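Local coordinates for protein transcription factor tau subunit sfc1 (Schizosaccharomyces pombe, PDB 4BJJ) that forms part of the tauA module of TFIIIC, which binds box A promoter sites of tRNA genes so that RNA polymerase III can be recruited, at residues L54-R59 with A105-S110; A14-P19 with Q30-V35. The protein carries 3 engineered substitutions. All coordinates share one frame; numbering follows the deposited sequence.

How the contacts relate
Both contacts pack side chains around the mixed sheet of the Sfc7-interacting domain, the N-terminal part of Sfc1, whose sequence belongs to the Tau95 triple barrel family. They follow in series: contact 2 ties strand 12-18 to the loop between helices 25-30 and 35-47, and only then does contact 1 open, joining strand 55-56 and its following loop to the segment that follows strand 88-100, near the end of this fragment. Their centres are about 11 Å apart and they touch directly. Asn-57 N lies 2.7 Å from Thr-31 O, probably hydrogen-bonded, while Leu-56 presses on His-18, Thr-31 and Leu-32. The buried Leu-56 thus joins buried contact 2 to contact 1, nearer the periphery.

Contact 1: L54-R59 with A105-S110; sequences LELNLR and ADFQYS
Phe-107 meets Leu-56 and Leu-58 in a purely apolar contact that shows how one aromatic ring can bring a loop beyond the last strand against the sheet. The two leucines are next-but-one neighbours, and each offers one methyl to a different part of the ring. CD2 of Leu-56 lies 3.6 Å from CZ of Phe-107. CD1 of Leu-58 sits 3.4 Å from CE1 of Phe-107. CB of the adjoining Asp-106 rests over the centre of one face of the Phe-107 ring, 3.7 Å above its plane, and the two methyls come in obliquely from the opposite side of that plane.

Reach matters here, because the backbones stay well apart: CA of Leu-58 is 10.3 Å from CA of Phe-107, a gap that their two side chains bridge. In Leu-56, CG is turned anti to the backbone N (chi1 178°) and carries CD2 toward the ring, which comes to meet it from the opposite direction. The buried surface is modest, 108 Å² in all.

Polar interactions serve the surroundings of the contact: Leu-56 pairs through its backbone with Val-68, and the guanidinium of Arg-59 forms a salt bridge with Asp-62.

Leu-56 is buried against Phe-101, and both leucines touch His-18 at the end of strand 12-18; Pro-19 also packs on Phe-107. Strand 55-56, antiparallel to strand 68-73, supplies Leu-56 and the loop after it Leu-58, while the loop following strand 88-100 brings the ring to them at the periphery of the domain.

Contact 2: A14-P19 with Q30-V35; sequences ALIEHP and QTLGGV
His-18 reaches Thr-31 because its ring is swung anti to the backbone N (chi1 -169°), which extends it toward the turn at 30-33, while the threonine hydroxyl stands between its own N and carbonyl carbon (chi1 65°) and faces the incoming imidazole. The resulting hydrogen bond runs from NE2 of His-18 to OG1 of Thr-31, 2.8 Å long and nearly straight at 168°, with the oxygen almost exactly in the ring plane. It illustrates how one polar link can be bridged onward: Thr-31 OG1 is also hydrogen-bonded to Phe-28 O, and ND1 of His-18 is bonded to Gly-20 N. Held at both nitrogens, the ring is fixed in rotation and is probably neutral, with its proton on NE2. A phenylalanine in place of His-18 would probably leave the hydroxyl of Thr-31 without its NE2 donor and the Gly-20 amide without its ring acceptor.

Apolar packing continues the contact. CD1 of Leu-32 lies near the ring plane, 3.9 Å from CD2 of His-18, the two side chains lying alongside and running in opposite directions. The same methyl meets CG2 of Ile-16 tip to tip at 4.1 Å.

Thr-31 and Leu-32 occupy a type I turn closed by Gly-33 N to Gln-30 O, 2.8 Å. Gly-33, with positive phi, is the C-prime residue of a Schellman motif ending helix 25-30, and Gly-34 occupies the N-cap position of helix 35-47.

Ile-38 of that helix touches both Ile-16 and Leu-32. Strand 12-18 runs parallel to strand 88-100 and also forms an antiparallel ladder with a strand of another protein's chain, so the sheet continues across the interface.

Contact 1: L54-R59 with A105-S110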
ATOM      1  N   LEU A  54      -8.337  -5.346 -13.160  1.00 44.63           N
ATOM      2  CA  LEU A  54      -8.777  -6.244 -12.117  1.00 40.04           C
ATOM      3  C   LEU A  54     -10.236  -5.954 -11.806  1.00 42.32           C
ATOM      4  O   LEU A  54     -10.666  -4.806 -11.769  1.00 44.11           O
ATOM      5  CB  LEU A  54      -7.896  -6.073 -10.881  1.00 41.65           C
ATOM      6  CG  LEU A  54      -8.076  -7.003  -9.690  1.00 44.10           C
ATOM      7  CD1 LEU A  54      -7.809  -8.440 -10.041  1.00 37.93           C
ATOM      8  CD2 LEU A  54      -7.132  -6.551  -8.572  1.00 48.29           C
ATOM      9  N   GLU A  55     -10.987  -7.012 -11.560  1.00 39.79           N
ATOM     10  CA  GLU A  55     -12.415  -6.915 -11.354  1.00 41.12           C
ATOM     11  C   GLU A  55     -12.824  -7.405  -9.946  1.00 41.14           C
ATOM     12  O   GLU A  55     -12.295  -8.388  -9.446  1.00 38.09           O
ATOM     13  CB  GLU A  55     -13.092  -7.745 -12.435  1.00 48.52           C
ATOM     14  CG  GLU A  55     -14.536  -7.421 -12.664  1.00 62.61           C
ATOM     15  CD  GLU A  55     -15.088  -8.159 -13.852  1.00 69.66           C
ATOM     16  OE1 GLU A  55     -14.939  -7.641 -14.972  1.00 77.74           O
ATOM     17  OE2 GLU A  55     -15.663  -9.254 -13.666  1.00 63.90           O
ATOM     18  N   LEU A  56     -13.753  -6.692  -9.315  1.00 39.40           N
ATOM     19  CA  LEU A  56     -14.203  -7.019  -7.969  1.00 37.80           C
ATOM     20  C   LEU A  56     -15.671  -7.422  -7.957  1.00 42.63           C
ATOM     21  O   LEU A  56     -16.548  -6.740  -8.517  1.00 42.87           O
ATOM     22  CB  LEU A  56     -13.996  -5.826  -7.034  1.00 39.50           C
ATOM     23  CG  LEU A  56     -14.470  -5.989  -5.580  1.00 43.29           C
ATOM     24  CD1 LEU A  56     -13.583  -6.939  -4.802  1.00 40.78           C
ATOM     25  CD2 LEU A  56     -14.507  -4.642  -4.912  1.00 47.20           C
ATOM     26  N   ASN A  57     -15.918  -8.541  -7.299  1.00 41.47           N
ATOM     27  CA  ASN A  57     -17.264  -9.077  -7.142  1.00 42.49           C
ATOM     28  C   ASN A  57     -17.532  -9.461  -5.681  1.00 42.99           C
ATOM     29  O   ASN A  57     -17.225 -10.574  -5.257  1.00 45.69           O
ATOM     30  CB  ASN A  57     -17.420 -10.305  -8.044  1.00 42.82           C
ATOM     31  CG  ASN A  57     -18.838 -10.748  -8.166  1.00 46.93           C
ATOM     32  OD1 ASN A  57     -19.747 -10.118  -7.647  1.00 49.12           O
ATOM     33  ND2 ASN A  57     -19.042 -11.837  -8.857  1.00 52.67           N
ATOM     34  N   LEU A  58     -18.084  -8.526  -4.917  1.00 42.92           N
ATOM     35  CA  LEU A  58     -18.321  -8.726  -3.484  1.00 41.68           C
ATOM     36  C   LEU A  58     -19.493  -9.626  -3.147  1.00 46.36           C
ATOM     37  O   LEU A  58     -19.507 -10.240  -2.085  1.00 51.21           O
ATOM     38  CB  LEU A  58     -18.562  -7.389  -2.796  1.00 41.42           C
ATOM     39  CG  LEU A  58     -17.377  -6.431  -2.735  1.00 41.28           C
ATOM     40  CD1 LEU A  58     -17.838  -5.120  -2.129  1.00 40.32           C
ATOM     41  CD2 LEU A  58     -16.236  -7.050  -1.946  1.00 41.68           C
ATOM     42  N   ARG A  59     -20.487  -9.683  -4.030  1.00 46.19           N
ATOM     43  CA  ARG A  59     -21.686 -10.473  -3.792  1.00 34.97           C
ATOM     44  C   ARG A  59     -21.956 -11.421  -4.957  1.00 37.93           C
ATOM     45  O   ARG A  59     -22.882 -11.199  -5.717  1.00 35.02           O
ATOM     46  CB  ARG A  59     -22.887  -9.561  -3.565  1.00 32.90           C
ATOM     47  CG  ARG A  59     -22.731  -8.558  -2.427  1.00 32.00           C
ATOM     48  CD  ARG A  59     -23.942  -7.649  -2.326  1.00 37.08           C
ATOM     49  NE  ARG A  59     -25.192  -8.384  -2.150  1.00 41.67           N
ATOM     50  CZ  ARG A  59     -25.604  -8.932  -1.005  1.00 44.47           C
ATOM     51  NH1 ARG A  59     -24.866  -8.870   0.105  1.00 40.75           N
ATOM     52  NH2 ARG A  59     -26.769  -9.560  -0.969  1.00 44.29           N
ATOM     53  N   ALA A 105     -17.674   5.273  -6.023  1.00 95.30           N
ATOM     54  CA  ALA A 105     -19.003   5.607  -5.510  1.00 97.05           C
ATOM     55  C   ALA A 105     -19.699   4.422  -4.837  1.00 96.84           C
ATOM     56  O   ALA A 105     -20.488   4.623  -3.914  1.00 97.32           O
ATOM     57  CB  ALA A 105     -19.880   6.180  -6.626  1.00 95.68           C
ATOM     58  N   ASP A 106     -19.394   3.200  -5.285  1.00 86.25           N
ATOM     59  CA  ASP A 106     -20.099   1.987  -4.820  1.00 83.26           C
ATOM     60  C   ASP A 106     -19.873   1.642  -3.348  1.00 83.29           C
ATOM     61  O   ASP A 106     -20.800   1.202  -2.651  1.00 78.39           O
ATOM     62  CB  ASP A 106     -19.705   0.772  -5.674  1.00 81.48           C
ATOM     63  CG  ASP A 106     -19.812   1.046  -7.152  1.00 87.32           C
ATOM     64  OD1 ASP A 106     -19.293   2.095  -7.590  1.00 95.72           O
ATOM     65  OD2 ASP A 106     -20.405   0.220  -7.875  1.00 82.15           O
ATOM     66  N   PHE A 107     -18.638   1.850  -2.891  1.00 83.95           N
ATOM     67  CA  PHE A 107     -18.187   1.353  -1.599  1.00 78.46           C
ATOM     68  C   PHE A 107     -17.978   2.433  -0.529  1.00 74.59           C
ATOM     69  O   PHE A 107     -17.287   2.200   0.461  1.00 70.93           O
ATOM     70  CB  PHE A 107     -16.894   0.570  -1.812  1.00 76.51           C
ATOM     71  CG  PHE A 107     -16.973  -0.389  -2.949  1.00 81.36           C
ATOM     72  CD1 PHE A 107     -17.926  -1.398  -2.955  1.00 85.41           C
ATOM     73  CD2 PHE A 107     -16.112  -0.274  -4.033  1.00 83.38           C
ATOM     74  CE1 PHE A 107     -18.013  -2.282  -4.026  1.00 88.99           C
ATOM     75  CE2 PHE A 107     -16.188  -1.153  -5.105  1.00 77.59           C
ATOM     76  CZ  PHE A 107     -17.137  -2.156  -5.101  1.00 83.00           C
ATOM     77  N   GLN A 108     -18.585   3.603  -0.706  1.00 78.13           N
ATOM     78  CA  GLN A 108     -18.391   4.677   0.248  1.00 89.56           C
ATOM     79  C   GLN A 108     -19.180   4.407   1.539  1.00 95.67           C
ATOM     80  O   GLN A 108     -20.328   3.940   1.498  1.00 92.86           O
ATOM     81  CB  GLN A 108     -18.759   6.029  -0.366  1.00 99.06           C
ATOM     82  CG  GLN A 108     -17.867   7.174   0.139  1.00116.85           C
ATOM     83  CD  GLN A 108     -16.471   7.153  -0.477  1.00125.38           C
ATOM     84  OE1 GLN A 108     -16.266   6.602  -1.560  1.00126.61           O
ATOM     85  NE2 GLN A 108     -15.503   7.743   0.220  1.00126.73           N
ATOM     86  N   TYR A 109     -18.548   4.705   2.678  1.00101.69           N
ATOM     87  CA  TYR A 109     -19.105   4.389   3.990  1.00100.86           C
ATOM     88  C   TYR A 109     -18.589   5.368   5.056  1.00102.28           C
ATOM     89  O   TYR A 109     -17.386   5.500   5.257  1.00 96.25           O
ATOM     90  CB  TYR A 109     -18.760   2.937   4.366  1.00 97.09           C
ATOM     91  CG  TYR A 109     -19.470   2.457   5.611  1.00 90.12           C
ATOM     92  CD1 TYR A 109     -20.756   1.921   5.535  1.00 83.15           C
ATOM     93  CD2 TYR A 109     -18.866   2.569   6.872  1.00 83.17           C
ATOM     94  CE1 TYR A 109     -21.417   1.502   6.676  1.00 80.87           C
ATOM     95  CE2 TYR A 109     -19.521   2.147   8.021  1.00 74.30           C
ATOM     96  CZ  TYR A 109     -20.794   1.615   7.912  1.00 79.13           C
ATOM     97  OH  TYR A 109     -21.458   1.189   9.030  1.00 84.73           O
ATOM     98  N   SER A 110     -19.506   6.052   5.731  1.00101.80           N
ATOM     99  CA  SER A 110     -19.147   7.057   6.727  1.00106.42           C
ATOM    100  C   SER A 110     -20.177   7.121   7.846  1.00107.23           C
ATOM    101  O   SER A 110     -19.848   6.926   9.013  1.00104.66           O
ATOM    102  CB  SER A 110     -19.036   8.430   6.070  1.00112.15           C
ATOM    103  OG  SER A 110     -18.607   9.402   7.006  1.00117.23           O
TER

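Contact 2: A14-P19 with Q30-V35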
ATOM      1  N   ALA A  14       2.800  -4.462  -6.239  1.00 34.26           N
ATOM      2  CA  ALA A  14       1.511  -3.875  -6.592  1.00 38.95           C
ATOM      3  C   ALA A  14       0.590  -3.872  -5.375  1.00 39.18           C
ATOM      4  O   ALA A  14       0.678  -4.738  -4.514  1.00 37.97           O
ATOM      5  CB  ALA A  14       0.868  -4.673  -7.706  1.00 33.93           C
ATOM      6  N   LEU A  15      -0.333  -2.931  -5.324  1.00 39.40           N
ATOM      7  CA  LEU A  15      -1.187  -2.814  -4.150  1.00 39.15           C
ATOM      8  C   LEU A  15      -2.625  -2.818  -4.591  1.00 35.66           C
ATOM      9  O   LEU A  15      -2.995  -2.090  -5.480  1.00 37.98           O
ATOM     10  CB  LEU A  15      -0.865  -1.530  -3.393  1.00 40.17           C
ATOM     11  CG  LEU A  15      -1.851  -1.088  -2.305  1.00 44.80           C
ATOM     12  CD1 LEU A  15      -1.780  -2.038  -1.128  1.00 42.03           C
ATOM     13  CD2 LEU A  15      -1.567   0.353  -1.885  1.00 43.88           C
ATOM     14  N   ILE A  16      -3.424  -3.663  -3.961  1.00 33.35           N
ATOM     15  CA  ILE A  16      -4.836  -3.720  -4.217  1.00 33.53           C
ATOM     16  C   ILE A  16      -5.587  -3.165  -3.018  1.00 33.48           C
ATOM     17  O   ILE A  16      -5.551  -3.738  -1.935  1.00 36.53           O
ATOM     18  CB  ILE A  16      -5.272  -5.153  -4.480  1.00 32.55           C
ATOM     19  CG1 ILE A  16      -4.551  -5.683  -5.710  1.00 32.52           C
ATOM     20  CG2 ILE A  16      -6.761  -5.220  -4.719  1.00 36.07           C
ATOM     21  CD1 ILE A  16      -4.646  -7.177  -5.873  1.00 35.19           C
ATOM     22  N   GLU A  17      -6.283  -2.054  -3.213  1.00 35.81           N
ATOM     23  CA  GLU A  17      -7.074  -1.457  -2.132  1.00 35.39           C
ATOM     24  C   GLU A  17      -8.499  -1.980  -2.160  1.00 38.96           C
ATOM     25  O   GLU A  17      -9.373  -1.408  -2.799  1.00 39.80           O
ATOM     26  CB  GLU A  17      -7.021   0.072  -2.201  1.00 31.42           C
ATOM     27  CG  GLU A  17      -5.623   0.640  -1.931  1.00 33.20           C
ATOM     28  CD  GLU A  17      -5.591   2.171  -1.781  1.00 47.00           C
ATOM     29  OE1 GLU A  17      -6.652   2.845  -1.879  1.00 51.48           O
ATOM     30  OE2 GLU A  17      -4.484   2.705  -1.566  1.00 46.19           O
ATOM     31  N   HIS A  18      -8.718  -3.068  -1.432  1.00 38.88           N
ATOM     32  CA  HIS A  18      -9.993  -3.770  -1.396  1.00 37.52           C
ATOM     33  C   HIS A  18     -10.893  -3.138  -0.307  1.00 44.44           C
ATOM     34  O   HIS A  18     -10.412  -2.704   0.732  1.00 47.16           O
ATOM     35  CB  HIS A  18      -9.659  -5.219  -1.102  1.00 36.72           C
ATOM     36  CG  HIS A  18     -10.786  -6.183  -1.258  1.00 44.71           C
ATOM     37  ND1 HIS A  18     -11.891  -6.170  -0.435  1.00 44.97           N
ATOM     38  CD2 HIS A  18     -10.938  -7.259  -2.067  1.00 42.21           C
ATOM     39  CE1 HIS A  18     -12.695  -7.166  -0.760  1.00 40.51           C
ATOM     40  NE2 HIS A  18     -12.135  -7.850  -1.744  1.00 39.61           N
ATOM     41  N   PRO A  19     -12.203  -3.044  -0.552  1.00 44.51           N
ATOM     42  CA  PRO A  19     -13.097  -2.347   0.391  1.00 43.36           C
ATOM     43  C   PRO A  19     -13.752  -3.228   1.443  1.00 47.12           C
ATOM     44  O   PRO A  19     -14.365  -2.718   2.373  1.00 50.68           O
ATOM     45  CB  PRO A  19     -14.193  -1.791  -0.513  1.00 45.48           C
ATOM     46  CG  PRO A  19     -14.240  -2.748  -1.678  1.00 41.40           C
ATOM     47  CD  PRO A  19     -12.860  -3.322  -1.844  1.00 38.70           C
ATOM     48  N   GLN A  30     -11.526 -14.797  -3.516  1.00 41.64           N
ATOM     49  CA  GLN A  30     -12.432 -15.121  -4.594  1.00 40.40           C
ATOM     50  C   GLN A  30     -13.142 -13.871  -5.145  1.00 45.41           C
ATOM     51  O   GLN A  30     -13.489 -13.828  -6.339  1.00 46.19           O
ATOM     52  CB  GLN A  30     -13.428 -16.173  -4.120  1.00 46.39           C
ATOM     53  CG  GLN A  30     -14.303 -16.738  -5.207  1.00 60.16           C
ATOM     54  CD  GLN A  30     -13.506 -17.206  -6.402  1.00 60.68           C
ATOM     55  OE1 GLN A  30     -12.429 -17.812  -6.251  1.00 64.05           O
ATOM     56  NE2 GLN A  30     -14.006 -16.884  -7.609  1.00 46.21           N
ATOM     57  N   THR A  31     -13.303 -12.827  -4.320  1.00 43.52           N
ATOM     58  CA  THR A  31     -13.978 -11.617  -4.804  1.00 43.46           C
ATOM     59  C   THR A  31     -13.210 -10.944  -5.945  1.00 39.94           C
ATOM     60  O   THR A  31     -13.766 -10.120  -6.686  1.00 40.87           O
ATOM     61  CB  THR A  31     -14.214 -10.564  -3.709  1.00 41.79           C
ATOM     62  OG1 THR A  31     -12.960 -10.069  -3.238  1.00 38.42           O
ATOM     63  CG2 THR A  31     -15.044 -11.125  -2.555  1.00 38.07           C
ATOM     64  N   LEU A  32     -11.929 -11.283  -6.048  1.00 39.03           N
ATOM     65  CA  LEU A  32     -11.048 -10.765  -7.092  1.00 38.40           C
ATOM     66  C   LEU A  32     -10.731 -11.858  -8.105  1.00 42.90           C
ATOM     67  O   LEU A  32      -9.902 -11.677  -8.974  1.00 49.45           O
ATOM     68  CB  LEU A  32      -9.754 -10.270  -6.471  1.00 37.78           C
ATOM     69  CG  LEU A  32      -9.899  -9.082  -5.537  1.00 39.81           C
ATOM     70  CD1 LEU A  32      -8.604  -8.829  -4.829  1.00 41.82           C
ATOM     71  CD2 LEU A  32     -10.336  -7.835  -6.300  1.00 42.09           C
ATOM     72  N   GLY A  33     -11.395 -12.998  -7.970  1.00 49.09           N
ATOM     73  CA  GLY A  33     -11.277 -14.069  -8.931  1.00 47.17           C
ATOM     74  C   GLY A  33     -10.368 -15.182  -8.475  1.00 51.74           C
ATOM     75  O   GLY A  33     -10.090 -16.102  -9.237  1.00 52.64           O
ATOM     76  N   GLY A  34      -9.894 -15.100  -7.236  1.00 50.71           N
ATOM     77  CA  GLY A  34      -9.012 -16.119  -6.681  1.00 46.70           C
ATOM     78  C   GLY A  34      -7.559 -15.687  -6.669  1.00 49.68           C
ATOM     79  O   GLY A  34      -7.205 -14.663  -7.241  1.00 54.25           O
ATOM     80  N   VAL A  35      -6.717 -16.469  -6.002  1.00 49.47           N
ATOM     81  CA  VAL A  35      -5.329 -16.101  -5.798  1.00 51.29           C
ATOM     82  C   VAL A  35      -4.583 -16.002  -7.122  1.00 59.53           C
ATOM     83  O   VAL A  35      -3.741 -15.122  -7.297  1.00 65.11           O
ATOM     84  CB  VAL A  35      -4.624 -17.107  -4.864  1.00 54.79           C
ATOM     85  CG1 VAL A  35      -3.125 -16.883  -4.842  1.00 53.05           C
ATOM     86  CG2 VAL A  35      -5.176 -16.973  -3.465  1.00 60.66           C
TER